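Local structure of aspartate--tRNA(Asp/Asn) ligase (Thermus thermophilus, 1N9W) at residues F135-Y138 and L139-D143; I224-E227 and E228-M231. The protein attaches L-aspartate to both tRNA(Asp) and tRNA(Asn), first activating the amino acid with ATP and then transferring it to the acceptor end of the tRNA. All coordinates share one frame; numbering follows the deposited sequence.

Contact 1: residues F135-Y138 and L139-D143; sequences FRRY and LDRQD
Asp140 N gives its hydrogen to Arg136 O at 2.8 Å, the shortest hydrogen bond of this last helical turn, and one residue later Arg141 N reaches Arg137 O at 2.9 Å. The bonds on either side of this pair, from Leu139 N to Phe135 O and from Gln142 N to Tyr138 O, are weak. The carboxylate of Asp140 folds back toward the carbonyl of Arg136 without bonding to it; its oxygens are taken instead by Tyr194 and by Arg133 of the second subunit. Here helix 119-141 ends in a Schellman motif, with Asp143 at positive phi as the C-prime residue and Asp143 N bonded to Asp140 O at 3.0 Å. This long helix of the class II catalytic domain lies at the dimer interface, where Arg136 pairs with Glu146 of the second subunit as well as Glu146 of its own chain. On the buried side, the methyl CD1 of Leu139 sits over one face of the Phe135 ring, 3.8 Å from its centroid, a CH-pi contact. With CG opposite its own backbone N (chi1 176°) and beside the carbonyl carbon, the Tyr138 ring lies where Gln142, four residues on, can cover one face; Gln142 CG stands nearer the ring's margin than its centre, 4.1 Å from the centroid. Gln142 bends at chi2, leaving its amide 26° from the plane of that ring. On the outer surface the guanidinium planes of Arg137 and Arg141 are 19° apart, Arg141 NH1 lying 3.8 Å from Arg137 CD, while Arg141 NH2 forms a salt bridge with Glu240.

Contact 2: residues I224-E227 and E228-M231; sequences IADE and EDLM
Ala225 N points almost straight at Asp229 OD2, 2.7 Å away with an N-H...O angle of 177°, approaching the oxygen almost in line with its bond to CG. The other oxygen, OD1, pairs with Arg232, so both oxygens of the carboxylate are engaged. In return Asp229 N donates to Asp226 O at 3.2 Å from above the carbonyl plane. The capping bond from Glu228 N to Asp226 OD1 is weak, at 3.1 Å; chi1 of 44° swings this carboxylate between its own backbone N and carbonyl, which brings OD1 back over the first turn. Two amides converge on Glu227 O, Met231 N in the carbonyl plane and Leu230 N more weakly. Replacing Asp229 by an alanine removes both oxygens and would probably leave Ala225 N and the Arg232 guanidinium without these partners, freeing the loop to shift against the helix. Glu228 OE2 forms a salt bridge with Arg269. Ile224 CB passes 3.4 Å from Asp229 OD2, and its CD1 lies 4.4 Å from Leu230 CD2; Met231, bent at chi3, brings CE to 3.6 Å from Glu227 CG as the two side chains lie alongside each other. Leu230 and Met231 both pack on Phe337 of strand 336-341, the former near Arg352, predicted to bind L-aspartate. The whole is a helix N-terminus with Asp226 as N-cap, where the loop after strand 215-222 of the class II synthetase sheet leads into helix 227-248.

Overall arrangement
The two contacts illustrate how one catalytic domain uses both kinds of helix end. Contact 1, first along the chain, closes helix 119-141 before strand 145-146; contact 2 opens helix 227-248 after strand 215-222. Their centres are about 17 Å apart and their nearest atoms about 8 Å, so they do not touch. They are joined indirectly: Phe135 and Tyr138 pack on helix 227-248 farther along, and Phe135 and Leu139 rest on strands 192-198 and 215-222 of the mixed sheet characteristic of class II synthetases. Contact 1 faces the second subunit, whereas contact 2 touches no other chain and lies nearer the predicted aspartate-binding residue Arg352.

Contact 1: residues F135-Y138 and L139-D143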
loop_
_atom_site.group_PDB
_atom_site.type_symbol
_atom_site.label_atom_id
_atom_site.label_comp_id
_atom_site.label_asym_id
_atom_site.label_seq_id
_atom_site.Cartn_x
_atom_site.Cartn_y
_atom_site.Cartn_z
ATOM N N PHE B 135 0.584 8.759 -4.589
ATOM C CA PHE B 135 -0.745 8.826 -3.994
ATOM C C PHE B 135 -0.638 8.868 -2.474
ATOM O O PHE B 135 -1.170 9.771 -1.831
ATOM C CB PHE B 135 -1.533 7.592 -4.427
ATOM C CG PHE B 135 -2.913 7.507 -3.855
ATOM C CD1 PHE B 135 -3.953 8.265 -4.392
ATOM C CD2 PHE B 135 -3.183 6.656 -2.784
ATOM C CE1 PHE B 135 -5.239 8.169 -3.876
ATOM C CE2 PHE B 135 -4.466 6.554 -2.260
ATOM C CZ PHE B 135 -5.501 7.310 -2.803
ATOM N N ARG B 136 0.063 7.885 -1.906
ATOM C CA ARG B 136 0.237 7.795 -0.460
ATOM C C ARG B 136 1.072 8.935 0.142
ATOM O O ARG B 136 0.795 9.388 1.255
ATOM C CB ARG B 136 0.875 6.450 -0.080
ATOM C CG ARG B 136 0.097 5.213 -0.521
ATOM C CD ARG B 136 0.378 4.038 0.430
ATOM N NE ARG B 136 -0.104 2.741 -0.061
ATOM C CZ ARG B 136 0.538 1.984 -0.945
ATOM N NH1 ARG B 136 1.703 2.388 -1.443
ATOM N NH2 ARG B 136 0.016 0.822 -1.334
ATOM N N ARG B 137 2.090 9.387 -0.586
ATOM C CA ARG B 137 2.950 10.463 -0.107
ATOM C C ARG B 137 2.152 11.757 0.031
ATOM O O ARG B 137 2.133 12.362 1.101
ATOM C CB ARG B 137 4.125 10.695 -1.070
ATOM C CG ARG B 137 5.304 11.466 -0.460
ATOM C CD ARG B 137 6.232 12.107 -1.504
ATOM N NE ARG B 137 6.964 11.172 -2.366
ATOM C CZ ARG B 137 7.842 10.260 -1.945
ATOM N NH1 ARG B 137 8.108 10.135 -0.654
ATOM N NH2 ARG B 137 8.479 9.489 -2.819
ATOM N N TYR B 138 1.492 12.177 -1.044
ATOM C CA TYR B 138 0.722 13.415 -0.999
ATOM C C TYR B 138 -0.275 13.413 0.149
ATOM O O TYR B 138 -0.333 14.363 0.919
ATOM C CB TYR B 138 -0.035 13.655 -2.313
ATOM C CG TYR B 138 -0.923 14.881 -2.241
ATOM C CD1 TYR B 138 -0.383 16.170 -2.328
ATOM C CD2 TYR B 138 -2.290 14.756 -1.979
ATOM C CE1 TYR B 138 -1.183 17.301 -2.137
ATOM C CE2 TYR B 138 -3.096 15.877 -1.785
ATOM C CZ TYR B 138 -2.531 17.147 -1.866
ATOM O OH TYR B 138 -3.311 18.254 -1.648
ATOM N N LEU B 139 -1.054 12.344 0.264
ATOM C CA LEU B 139 -2.045 12.256 1.329
ATOM C C LEU B 139 -1.409 12.177 2.723
ATOM O O LEU B 139 -1.909 12.803 3.664
ATOM C CB LEU B 139 -2.981 11.065 1.079
ATOM C CG LEU B 139 -3.852 11.197 -0.193
ATOM C CD1 LEU B 139 -4.528 9.866 -0.505
ATOM C CD2 LEU B 139 -4.901 12.317 -0.010
ATOM N N ASP B 140 -0.321 11.420 2.872
ATOM C CA ASP B 140 0.358 11.331 4.175
ATOM C C ASP B 140 0.813 12.728 4.615
ATOM O O ASP B 140 0.712 13.071 5.786
ATOM C CB ASP B 140 1.601 10.419 4.118
ATOM C CG ASP B 140 1.261 8.926 4.156
ATOM O OD1 ASP B 140 0.125 8.561 4.551
ATOM O OD2 ASP B 140 2.154 8.113 3.805
ATOM N N ARG B 141 1.331 13.519 3.675
ATOM C CA ARG B 141 1.787 14.865 4.002
ATOM C C ARG B 141 0.631 15.794 4.403
ATOM O O ARG B 141 0.860 16.817 5.048
ATOM C CB ARG B 141 2.570 15.464 2.835
ATOM C CG ARG B 141 3.258 16.788 3.156
ATOM C CD ARG B 141 4.387 17.057 2.174
ATOM N NE ARG B 141 3.916 16.847 0.813
ATOM C CZ ARG B 141 4.507 16.062 -0.082
ATOM N NH1 ARG B 141 5.617 15.397 0.222
ATOM N NH2 ARG B 141 3.967 15.925 -1.285
ATOM N N GLN B 142 -0.597 15.436 4.020
ATOM C CA GLN B 142 -1.789 16.210 4.385
ATOM C C GLN B 142 -2.441 15.569 5.619
ATOM O O GLN B 142 -3.632 15.756 5.881
ATOM C CB GLN B 142 -2.825 16.234 3.253
ATOM C CG GLN B 142 -2.366 16.835 1.932
ATOM C CD GLN B 142 -1.747 18.210 2.098
ATOM O OE1 GLN B 142 -2.304 19.078 2.767
ATOM N NE2 GLN B 142 -0.593 18.415 1.475
ATOM N N ASP B 143 -1.658 14.784 6.353
ATOM C CA ASP B 143 -2.131 14.128 7.562
ATOM C C ASP B 143 -3.179 13.030 7.404
ATOM O O ASP B 143 -3.922 12.744 8.348
ATOM C CB ASP B 143 -2.661 15.169 8.551
ATOM C CG ASP B 143 -1.737 15.364 9.736
ATOM O OD1 ASP B 143 -0.568 15.749 9.518
ATOM O OD2 ASP B 143 -2.184 15.129 10.881
#

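Contact 2: residues I224-E227 and E228-M231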
loop_
_atom_site.group_PDB
_atom_site.type_symbol
_atom_site.label_atom_id
_atom_site.label_comp_id
_atom_site.label_asym_id
_atom_site.label_seq_id
_atom_site.Cartn_x
_atom_site.Cartn_y
_atom_site.Cartn_z
ATOM N N ILE B 224 -15.449 18.963 5.572
ATOM C CA ILE B 224 -15.339 19.658 4.304
ATOM C C ILE B 224 -16.466 20.687 4.188
ATOM O O ILE B 224 -17.446 20.635 4.936
ATOM C CB ILE B 224 -15.450 18.678 3.121
ATOM C CG1 ILE B 224 -16.806 17.971 3.166
ATOM C CG2 ILE B 224 -14.309 17.659 3.183
ATOM C CD1 ILE B 224 -17.085 17.116 1.949
ATOM N N ALA B 225 -16.321 21.614 3.245
ATOM C CA ALA B 225 -17.323 22.647 3.011
ATOM C C ALA B 225 -18.344 22.138 1.994
ATOM O O ALA B 225 -19.539 22.374 2.141
ATOM C CB ALA B 225 -16.652 23.924 2.494
ATOM N N ASP B 226 -17.856 21.434 0.974
ATOM C CA ASP B 226 -18.697 20.871 -0.088
ATOM C C ASP B 226 -17.878 19.908 -0.954
ATOM O O ASP B 226 -16.712 19.642 -0.660
ATOM C CB ASP B 226 -19.267 21.991 -0.964
ATOM C CG ASP B 226 -18.225 23.038 -1.321
ATOM O OD1 ASP B 226 -17.046 22.672 -1.534
ATOM O OD2 ASP B 226 -18.585 24.230 -1.404
ATOM N N GLU B 227 -18.477 19.393 -2.027
ATOM C CA GLU B 227 -17.772 18.457 -2.907
ATOM C C GLU B 227 -16.583 19.116 -3.606
ATOM O O GLU B 227 -15.690 18.433 -4.110
ATOM C CB GLU B 227 -18.726 17.864 -3.960
ATOM C CG GLU B 227 -19.061 18.782 -5.138
ATOM C CD GLU B 227 -20.012 19.913 -4.772
ATOM O OE1 GLU B 227 -20.321 20.737 -5.658
ATOM O OE2 GLU B 227 -20.453 19.978 -3.605
ATOM N N GLU B 228 -16.573 20.444 -3.616
ATOM C CA GLU B 228 -15.508 21.205 -4.253
ATOM C C GLU B 228 -14.165 20.974 -3.570
ATOM O O GLU B 228 -13.112 21.125 -4.192
ATOM C CB GLU B 228 -15.848 22.699 -4.231
ATOM C CG GLU B 228 -15.097 23.520 -5.262
ATOM C CD GLU B 228 -15.337 23.020 -6.676
ATOM O OE1 GLU B 228 -16.515 22.801 -7.038
ATOM O OE2 GLU B 228 -14.351 22.843 -7.427
ATOM N N ASP B 229 -14.200 20.624 -2.288
ATOM C CA ASP B 229 -12.961 20.355 -1.559
ATOM C C ASP B 229 -12.328 19.079 -2.103
ATOM O O ASP B 229 -11.106 18.984 -2.221
ATOM C CB ASP B 229 -13.219 20.185 -0.060
ATOM C CG ASP B 229 -13.463 21.499 0.639
ATOM O OD1 ASP B 229 -12.997 22.544 0.135
ATOM O OD2 ASP B 229 -14.106 21.493 1.707
ATOM N N LEU B 230 -13.177 18.110 -2.439
ATOM C CA LEU B 230 -12.729 16.830 -2.973
ATOM C C LEU B 230 -12.060 16.996 -4.338
ATOM O O LEU B 230 -10.989 16.429 -4.585
ATOM C CB LEU B 230 -13.915 15.871 -3.087
ATOM C CG LEU B 230 -14.829 15.784 -1.868
ATOM C CD1 LEU B 230 -15.948 14.784 -2.131
ATOM C CD2 LEU B 230 -14.020 15.368 -0.653
ATOM N N MET B 231 -12.691 17.774 -5.219
ATOM C CA MET B 231 -12.149 18.004 -6.561
ATOM C C MET B 231 -10.795 18.714 -6.508
ATOM O O MET B 231 -9.854 18.312 -7.195
ATOM C CB MET B 231 -13.156 18.795 -7.425
ATOM C CG MET B 231 -14.187 17.897 -8.138
ATOM S SD MET B 231 -15.495 18.736 -9.122
ATOM C CE MET B 231 -16.838 18.781 -7.910
#